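Local atomic coordinates of serpin (Taeniopygia guttata, PDB entry 5HGC), a protein that binds cortisol and, as a member of the serpin family, may inhibit serine proteases. Residues Y229-P240 and F351-R362. Numbering follows the deposited sequence.
With HCY ((11alpha,14beta)-11,17,21-trihydroxypregn-4-ene-3,20-dione), chain B.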
ATOM      1  N   TYR A 229      -9.746  -7.302 -10.448  1.00 26.36           N
ATOM      2  CA  TYR A 229      -9.677  -8.563  -9.712  1.00 26.51           C
ATOM      3  C   TYR A 229     -11.090  -9.133  -9.440  1.00 28.28           C
ATOM      4  O   TYR A 229     -12.105  -8.378  -9.365  1.00 27.92           O
ATOM      5  CB  TYR A 229      -8.939  -8.337  -8.415  1.00 23.42           C
ATOM      6  CG  TYR A 229      -7.434  -8.114  -8.545  1.00 22.97           C
ATOM      7  CD1 TYR A 229      -6.584  -9.136  -9.004  1.00 22.83           C
ATOM      8  CD2 TYR A 229      -6.856  -6.876  -8.190  1.00 22.07           C
ATOM      9  CE1 TYR A 229      -5.205  -8.939  -9.081  1.00 22.94           C
ATOM     10  CE2 TYR A 229      -5.490  -6.652  -8.285  1.00 21.82           C
ATOM     11  CZ  TYR A 229      -4.670  -7.693  -8.694  1.00 23.59           C
ATOM     12  OH  TYR A 229      -3.317  -7.486  -8.754  1.00 25.08           O
ATOM     13  N   ASN A 230     -11.158 -10.453  -9.288  1.00 30.28           N
ATOM     14  CA  ASN A 230     -12.329 -11.085  -8.651  1.00 34.81           C
ATOM     15  C   ASN A 230     -12.492 -10.470  -7.297  1.00 32.55           C
ATOM     16  O   ASN A 230     -11.498 -10.252  -6.589  1.00 34.94           O
ATOM     17  CB  ASN A 230     -12.131 -12.586  -8.486  1.00 36.91           C
ATOM     18  CG  ASN A 230     -12.317 -13.318  -9.784  1.00 46.53           C
ATOM     19  OD1 ASN A 230     -11.626 -14.314 -10.049  1.00 57.13           O
ATOM     20  ND2 ASN A 230     -13.243 -12.818 -10.639  1.00 51.19           N
ATOM     21  N   GLY A 231     -13.719 -10.186  -6.928  1.00 28.66           N
ATOM     22  CA  GLY A 231     -13.939  -9.501  -5.675  1.00 28.53           C
ATOM     23  C   GLY A 231     -14.092  -8.045  -6.003  1.00 31.40           C
ATOM     24  O   GLY A 231     -14.675  -7.688  -7.004  1.00 38.52           O
ATOM     25  N   SER A 232     -13.586  -7.178  -5.165  1.00 31.31           N
ATOM     26  CA  SER A 232     -13.810  -5.758  -5.385  1.00 28.59           C
ATOM     27  C   SER A 232     -12.517  -4.962  -5.687  1.00 26.95           C
ATOM     28  O   SER A 232     -12.625  -3.769  -5.973  1.00 27.83           O
ATOM     29  CB  SER A 232     -14.533  -5.155  -4.185  1.00 28.56           C
ATOM     30  OG  SER A 232     -13.810  -5.490  -3.004  1.00 29.50           O
ATOM     31  N   ALA A 233     -11.338  -5.587  -5.588  1.00 24.19           N
ATOM     32  CA  ALA A 233     -10.058  -4.908  -5.888  1.00 27.89           C
ATOM     33  C   ALA A 233      -9.954  -4.670  -7.372  1.00 28.16           C
ATOM     34  O   ALA A 233     -10.504  -5.414  -8.139  1.00 36.06           O
ATOM     35  CB  ALA A 233      -8.822  -5.694  -5.409  1.00 22.98           C
ATOM     36  N   THR A 234      -9.240  -3.632  -7.763  1.00 27.22           N
ATOM     37  CA  THR A 234      -8.995  -3.336  -9.161  1.00 25.53           C
ATOM     38  C   THR A 234      -7.566  -2.804  -9.332  1.00 22.94           C
ATOM     39  O   THR A 234      -7.026  -2.184  -8.415  1.00 22.01           O
ATOM     40  CB  THR A 234     -10.069  -2.319  -9.655  1.00 26.29           C
ATOM     41  OG1 THR A 234     -10.050  -2.253 -11.085  1.00 27.04           O
ATOM     42  CG2 THR A 234      -9.892  -0.909  -9.016  1.00 23.23           C
ATOM     43  N   ALA A 235      -6.943  -3.068 -10.479  1.00 21.56           N
ATOM     44  CA  ALA A 235      -5.575  -2.576 -10.733  1.00 18.58           C
ATOM     45  C   ALA A 235      -5.505  -1.585 -11.903  1.00 18.01           C
ATOM     46  O   ALA A 235      -5.975  -1.907 -12.991  1.00 18.28           O
ATOM     47  CB  ALA A 235      -4.649  -3.742 -10.942  1.00 16.28           C
ATOM     48  N   PHE A 236      -4.980  -0.382 -11.671  1.00 17.85           N
ATOM     49  CA  PHE A 236      -4.636   0.611 -12.757  1.00 20.01           C
ATOM     50  C   PHE A 236      -3.179   0.459 -13.123  1.00 22.05           C
ATOM     51  O   PHE A 236      -2.319   0.550 -12.245  1.00 22.92           O
ATOM     52  CB  PHE A 236      -4.814   2.055 -12.295  1.00 19.03           C
ATOM     53  CG  PHE A 236      -6.257   2.489 -12.182  1.00 20.24           C
ATOM     54  CD1 PHE A 236      -7.172   1.803 -11.305  1.00 19.74           C
ATOM     55  CD2 PHE A 236      -6.721   3.608 -12.901  1.00 19.95           C
ATOM     56  CE1 PHE A 236      -8.512   2.215 -11.175  1.00 20.52           C
ATOM     57  CE2 PHE A 236      -8.064   4.021 -12.778  1.00 21.13           C
ATOM     58  CZ  PHE A 236      -8.952   3.337 -11.910  1.00 20.40           C
ATOM     59  N   LEU A 237      -2.901   0.182 -14.401  1.00 23.88           N
ATOM     60  CA  LEU A 237      -1.542  -0.083 -14.861  1.00 23.40           C
ATOM     61  C   LEU A 237      -1.220   1.102 -15.734  1.00 27.33           C
ATOM     62  O   LEU A 237      -1.922   1.347 -16.729  1.00 29.83           O
ATOM     63  CB  LEU A 237      -1.507  -1.372 -15.650  1.00 22.63           C
ATOM     64  CG  LEU A 237      -2.393  -2.481 -15.088  1.00 25.25           C
ATOM     65  CD1 LEU A 237      -2.505  -3.658 -16.070  1.00 25.46           C
ATOM     66  CD2 LEU A 237      -1.852  -2.940 -13.729  1.00 23.09           C
ATOM     67  N   VAL A 238      -0.192   1.854 -15.345  1.00 28.20           N
ATOM     68  CA  VAL A 238       0.092   3.161 -15.935  1.00 28.30           C
ATOM     69  C   VAL A 238       1.455   3.109 -16.577  1.00 28.63           C
ATOM     70  O   VAL A 238       2.469   2.910 -15.906  1.00 33.82           O
ATOM     71  CB  VAL A 238       0.079   4.272 -14.892  1.00 26.91           C
ATOM     72  CG1 VAL A 238       0.287   5.650 -15.550  1.00 25.64           C
ATOM     73  CG2 VAL A 238      -1.209   4.220 -14.115  1.00 23.21           C
ATOM     74  N   LEU A 239       1.456   3.264 -17.889  1.00 30.50           N
ATOM     75  CA  LEU A 239       2.654   3.149 -18.739  1.00 30.76           C
ATOM     76  C   LEU A 239       2.953   4.551 -19.236  1.00 30.39           C
ATOM     77  O   LEU A 239       2.250   4.996 -20.132  1.00 32.67           O
ATOM     78  CB  LEU A 239       2.376   2.227 -19.915  1.00 27.76           C
ATOM     79  CG  LEU A 239       3.558   1.833 -20.773  1.00 29.29           C
ATOM     80  CD1 LEU A 239       4.621   1.136 -19.932  1.00 27.97           C
ATOM     81  CD2 LEU A 239       3.082   0.910 -21.866  1.00 25.61           C
ATOM     82  N   PRO A 240       3.922   5.267 -18.604  1.00 29.73           N
ATOM     83  CA  PRO A 240       4.314   6.550 -19.179  1.00 32.06           C
ATOM     84  C   PRO A 240       5.259   6.318 -20.372  1.00 35.74           C
ATOM     85  O   PRO A 240       6.010   5.296 -20.407  1.00 33.82           O
ATOM     86  CB  PRO A 240       5.034   7.250 -18.020  1.00 29.99           C
ATOM     87  CG  PRO A 240       5.707   6.116 -17.308  1.00 29.97           C
ATOM     88  CD  PRO A 240       4.725   4.957 -17.395  1.00 29.58           C
ATOM     89  N   PHE A 351       3.500  -3.678 -21.527  1.00 30.26           N
ATOM     90  CA  PHE A 351       4.166  -3.040 -20.389  1.00 29.02           C
ATOM     91  C   PHE A 351       5.576  -3.592 -20.343  1.00 30.11           C
ATOM     92  O   PHE A 351       5.855  -4.616 -19.720  1.00 34.52           O
ATOM     93  CB  PHE A 351       3.378  -3.321 -19.114  1.00 25.40           C
ATOM     94  CG  PHE A 351       2.170  -2.448 -18.969  1.00 24.54           C
ATOM     95  CD1 PHE A 351       0.984  -2.729 -19.703  1.00 23.59           C
ATOM     96  CD2 PHE A 351       2.211  -1.322 -18.136  1.00 21.17           C
ATOM     97  CE1 PHE A 351      -0.135  -1.901 -19.607  1.00 22.28           C
ATOM     98  CE2 PHE A 351       1.090  -0.508 -18.030  1.00 24.06           C
ATOM     99  CZ  PHE A 351      -0.084  -0.772 -18.771  1.00 23.02           C
ATOM    100  N   SER A 352       6.462  -2.965 -21.082  1.00 30.26           N
ATOM    101  CA  SER A 352       7.769  -3.549 -21.239  1.00 31.40           C
ATOM    102  C   SER A 352       8.811  -2.491 -20.947  1.00 30.13           C
ATOM    103  O   SER A 352       9.975  -2.653 -21.234  1.00 34.20           O
ATOM    104  CB  SER A 352       7.926  -4.144 -22.637  1.00 30.14           C
ATOM    105  OG  SER A 352       7.920  -3.094 -23.577  1.00 31.53           O
ATOM    106  N   HIS A 353       8.368  -1.382 -20.418  1.00 30.60           N
ATOM    107  CA  HIS A 353       9.286  -0.442 -19.847  1.00 35.47           C
ATOM    108  C   HIS A 353       8.670   0.054 -18.482  1.00 38.26           C
ATOM    109  O   HIS A 353       7.571  -0.399 -18.110  1.00 36.67           O
ATOM    110  CB  HIS A 353       9.674   0.610 -20.887  1.00 37.18           C
ATOM    111  CG  HIS A 353       8.549   1.466 -21.339  1.00 44.26           C
ATOM    112  ND1 HIS A 353       7.762   1.140 -22.422  1.00 45.82           N
ATOM    113  CD2 HIS A 353       8.060   2.635 -20.848  1.00 54.85           C
ATOM    114  CE1 HIS A 353       6.839   2.075 -22.590  1.00 54.91           C
ATOM    115  NE2 HIS A 353       6.996   2.997 -21.650  1.00 58.55           N
ATOM    116  N   PRO A 354       9.370   0.905 -17.707  1.00 38.91           N
ATOM    117  CA  PRO A 354       8.830   1.146 -16.366  1.00 38.28           C
ATOM    118  C   PRO A 354       7.412   1.729 -16.335  1.00 35.96           C
ATOM    119  O   PRO A 354       7.056   2.569 -17.181  1.00 34.49           O
ATOM    120  CB  PRO A 354       9.828   2.157 -15.768  1.00 40.75           C
ATOM    121  CG  PRO A 354      11.094   1.867 -16.490  1.00 43.08           C
ATOM    122  CD  PRO A 354      10.612   1.665 -17.903  1.00 41.83           C
ATOM    123  N   PHE A 355       6.639   1.277 -15.337  1.00 33.36           N
ATOM    124  CA  PHE A 355       5.209   1.594 -15.190  1.00 29.71           C
ATOM    125  C   PHE A 355       4.777   1.647 -13.727  1.00 30.17           C
ATOM    126  O   PHE A 355       5.451   1.093 -12.870  1.00 33.97           O
ATOM    127  CB  PHE A 355       4.403   0.525 -15.909  1.00 24.94           C
ATOM    128  CG  PHE A 355       4.568  -0.862 -15.332  1.00 24.20           C
ATOM    129  CD1 PHE A 355       5.641  -1.685 -15.731  1.00 21.62           C
ATOM    130  CD2 PHE A 355       3.602  -1.375 -14.412  1.00 21.82           C
ATOM    131  CE1 PHE A 355       5.797  -2.951 -15.201  1.00 21.40           C
ATOM    132  CE2 PHE A 355       3.724  -2.676 -13.934  1.00 23.41           C
ATOM    133  CZ  PHE A 355       4.825  -3.459 -14.321  1.00 24.10           C
ATOM    134  N   LEU A 356       3.651   2.283 -13.455  1.00 26.42           N
ATOM    135  CA  LEU A 356       3.025   2.226 -12.167  1.00 24.05           C
ATOM    136  C   LEU A 356       1.972   1.142 -12.133  1.00 27.48           C
ATOM    137  O   LEU A 356       1.291   0.875 -13.159  1.00 25.84           O
ATOM    138  CB  LEU A 356       2.363   3.548 -11.833  1.00 23.81           C
ATOM    139  CG  LEU A 356       3.217   4.803 -11.976  1.00 22.88           C
ATOM    140  CD1 LEU A 356       2.462   5.978 -11.378  1.00 22.09           C
ATOM    141  CD2 LEU A 356       4.555   4.632 -11.288  1.00 23.06           C
ATOM    142  N   MET A 357       1.851   0.500 -10.958  1.00 27.44           N
ATOM    143  CA  MET A 357       0.701  -0.353 -10.671  1.00 25.35           C
ATOM    144  C   MET A 357      -0.029   0.151  -9.386  1.00 27.09           C
ATOM    145  O   MET A 357       0.580   0.229  -8.277  1.00 28.68           O
ATOM    146  CB  MET A 357       1.117  -1.792 -10.573  1.00 23.25           C
ATOM    147  CG  MET A 357      -0.079  -2.662 -10.286  1.00 21.76           C
ATOM    148  SD  MET A 357       0.458  -4.361 -10.495  1.00 27.91           S
ATOM    149  CE  MET A 357      -1.054  -5.338 -10.538  1.00 20.89           C
ATOM    150  N   LEU A 358      -1.300   0.546  -9.536  1.00 23.13           N
ATOM    151  CA  LEU A 358      -2.037   1.112  -8.404  1.00 22.13           C
ATOM    152  C   LEU A 358      -3.238   0.211  -8.133  1.00 23.11           C
ATOM    153  O   LEU A 358      -4.065  -0.032  -9.032  1.00 24.19           O
ATOM    154  CB  LEU A 358      -2.474   2.552  -8.650  1.00 22.16           C
ATOM    155  CG  LEU A 358      -1.465   3.446  -9.381  1.00 23.31           C
ATOM    156  CD1 LEU A 358      -2.121   4.767  -9.726  1.00 22.16           C
ATOM    157  CD2 LEU A 358      -0.205   3.666  -8.556  1.00 22.35           C
ATOM    158  N   ILE A 359      -3.317  -0.327  -6.914  1.00 20.55           N
ATOM    159  CA  ILE A 359      -4.361  -1.298  -6.620  1.00 19.30           C
ATOM    160  C   ILE A 359      -5.293  -0.667  -5.651  1.00 18.68           C
ATOM    161  O   ILE A 359      -4.847  -0.161  -4.635  1.00 19.95           O
ATOM    162  CB  ILE A 359      -3.784  -2.592  -6.092  1.00 18.02           C
ATOM    163  CG1 ILE A 359      -2.787  -3.151  -7.138  1.00 17.30           C
ATOM    164  CG2 ILE A 359      -4.901  -3.550  -5.760  1.00 17.56           C
ATOM    165  CD1 ILE A 359      -1.892  -4.310  -6.694  1.00 14.96           C
ATOM    166  N   PHE A 360      -6.576  -0.670  -5.989  1.00 19.36           N
ATOM    167  CA  PHE A 360      -7.620  -0.068  -5.146  1.00 22.63           C
ATOM    168  C   PHE A 360      -8.712  -1.088  -4.761  1.00 26.07           C
ATOM    169  O   PHE A 360      -8.924  -2.137  -5.471  1.00 25.45           O
ATOM    170  CB  PHE A 360      -8.332   1.093  -5.839  1.00 22.66           C
ATOM    171  CG  PHE A 360      -7.415   2.162  -6.383  1.00 24.29           C
ATOM    172  CD1 PHE A 360      -6.897   2.065  -7.703  1.00 22.31           C
ATOM    173  CD2 PHE A 360      -7.076   3.278  -5.599  1.00 23.45           C
ATOM    174  CE1 PHE A 360      -6.061   3.043  -8.219  1.00 21.61           C
ATOM    175  CE2 PHE A 360      -6.241   4.252  -6.125  1.00 23.67           C
ATOM    176  CZ  PHE A 360      -5.739   4.139  -7.437  1.00 22.59           C
ATOM    177  N   ASP A 361      -9.422  -0.771  -3.667  1.00 24.74           N
ATOM    178  CA  ASP A 361     -10.694  -1.443  -3.403  1.00 28.03           C
ATOM    179  C   ASP A 361     -11.905  -0.604  -3.884  1.00 26.53           C
ATOM    180  O   ASP A 361     -12.055   0.534  -3.427  1.00 28.05           O
ATOM    181  CB  ASP A 361     -10.813  -1.823  -1.923  1.00 30.80           C
ATOM    182  CG  ASP A 361     -12.153  -2.488  -1.587  1.00 36.66           C
ATOM    183  OD1 ASP A 361     -12.716  -3.211  -2.467  1.00 35.22           O
ATOM    184  OD2 ASP A 361     -12.649  -2.264  -0.436  1.00 40.00           O
ATOM    185  N   ARG A 362     -12.746  -1.177  -4.768  1.00 24.93           N
ATOM    186  CA  ARG A 362     -13.969  -0.518  -5.270  1.00 27.16           C
ATOM    187  C   ARG A 362     -15.103  -0.381  -4.247  1.00 28.08           C
ATOM    188  O   ARG A 362     -15.870   0.571  -4.355  1.00 30.00           O
ATOM    189  CB  ARG A 362     -14.517  -1.146  -6.553  1.00 27.74           C
ATOM    190  CG  ARG A 362     -13.651  -1.012  -7.789  1.00 28.07           C
ATOM    191  CD  ARG A 362     -14.180  -1.972  -8.848  1.00 30.20           C
ATOM    192  NE  ARG A 362     -13.642  -3.318  -8.628  1.00 34.01           N
ATOM    193  CZ  ARG A 362     -14.006  -4.411  -9.303  1.00 36.59           C
ATOM    194  NH1 ARG A 362     -14.962  -4.302 -10.241  1.00 33.61           N
ATOM    195  NH2 ARG A 362     -13.431  -5.612  -9.024  1.00 30.82           N
TER
HETATM  196  C1  HCY B 501     -12.078   9.746  -6.359  1.00 32.05           C
HETATM  197  C2  HCY B 501     -11.831  11.057  -5.618  1.00 35.05           C
HETATM  198  C3  HCY B 501     -11.297  10.827  -4.223  1.00 37.34           C
HETATM  199  C4  HCY B 501     -10.764   9.502  -3.825  1.00 33.61           C
HETATM  200  C5  HCY B 501     -10.439   8.609  -4.767  1.00 31.94           C
HETATM  201  C6  HCY B 501      -9.486   7.487  -4.417  1.00 32.07           C
HETATM  202  C7  HCY B 501     -10.046   6.138  -4.923  1.00 32.96           C
HETATM  203  C8  HCY B 501     -10.642   6.143  -6.335  1.00 28.27           C
HETATM  204  C9  HCY B 501     -11.637   7.314  -6.486  1.00 31.71           C
HETATM  205  C10 HCY B 501     -10.992   8.686  -6.185  1.00 33.16           C
HETATM  206  C12 HCY B 501     -13.091   5.855  -8.140  1.00 29.51           C
HETATM  207  C11 HCY B 501     -12.533   7.248  -7.772  1.00 33.73           C
HETATM  208  C13 HCY B 501     -12.009   4.742  -8.002  1.00 32.16           C
HETATM  209  C14 HCY B 501     -11.382   4.853  -6.610  1.00 27.26           C
HETATM  210  C15 HCY B 501     -10.738   3.509  -6.367  1.00 28.51           C
HETATM  211  C16 HCY B 501     -11.626   2.496  -7.076  1.00 30.90           C
HETATM  212  C17 HCY B 501     -12.598   3.308  -7.969  1.00 35.05           C
HETATM  213  C18 HCY B 501     -10.929   4.789  -9.122  1.00 28.93           C
HETATM  214  C19 HCY B 501      -9.787   9.053  -7.079  1.00 35.00           C
HETATM  215  C20 HCY B 501     -12.843   2.661  -9.319  1.00 38.23           C
HETATM  216  C21 HCY B 501     -14.193   2.779  -9.996  1.00 37.33           C
HETATM  217  O1  HCY B 501     -11.248  11.764  -3.452  1.00 41.86           O
HETATM  218  O2  HCY B 501     -11.658   7.682  -8.818  1.00 37.22           O
HETATM  219  O3  HCY B 501     -13.913   3.304  -7.366  1.00 37.09           O
HETATM  220  O4  HCY B 501     -11.957   2.037  -9.884  1.00 40.15           O
HETATM  221  O5  HCY B 501     -13.859   2.943 -11.373  1.00 45.83           O
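Phe236 and Phe360 meet as an offset edge-to-face pair: the edge of Phe360, at CE1, turns toward the face of Phe236 with the planes at 80°. Both rings border the steroid, Phe360 CG lying 3.6 Å from C15 of HCY and O4 of HCY at the edge of the Phe236 ring, so this strand pair lines the cortisol pocket. Beneath them the antiparallel strands are joined by paired backbone bonds at Thr234-Phe360, Phe236-Leu358 and Val238-Leu356; successive residues point to alternate faces, leaving Ala235, Met357 and Ile359 opposite the pocket. There, buried packing is close: Phe351 CZ lies 3.5 Å from Leu237 CB, and extended Met357 brings CE against Ala235 CB and Tyr229 OH. Solvent reaches the ends, at Gly231, Arg362, His353 and Pro354, although Ser232 OG donates to Asp361 OD1 (2.6 Å) in a buried bond. Arg362 bends at chi3 (-83°), bringing its guanidinium edge back to the 229-233 carbonyls; its NE and backbone N reach Ser232 O from opposite faces of its plane, while NH2 binds Ala233 O at 3.1 Å. With an alanine in place of Arg362, Ser232 O would probably keep just the backbone N from this segment and Ala233 O just Tyr229 N, leaving the loop less firmly tied. At the far end, His353 donates from NE2 to Pro240 O (2.8 Å), and Leu239 CD1 makes a CH-pi contact over its ring. Strands 222-228 and 366-373 flank the pair, and helix 254-263 packs on the Phe236, Val238, Leu358 and Phe360 face.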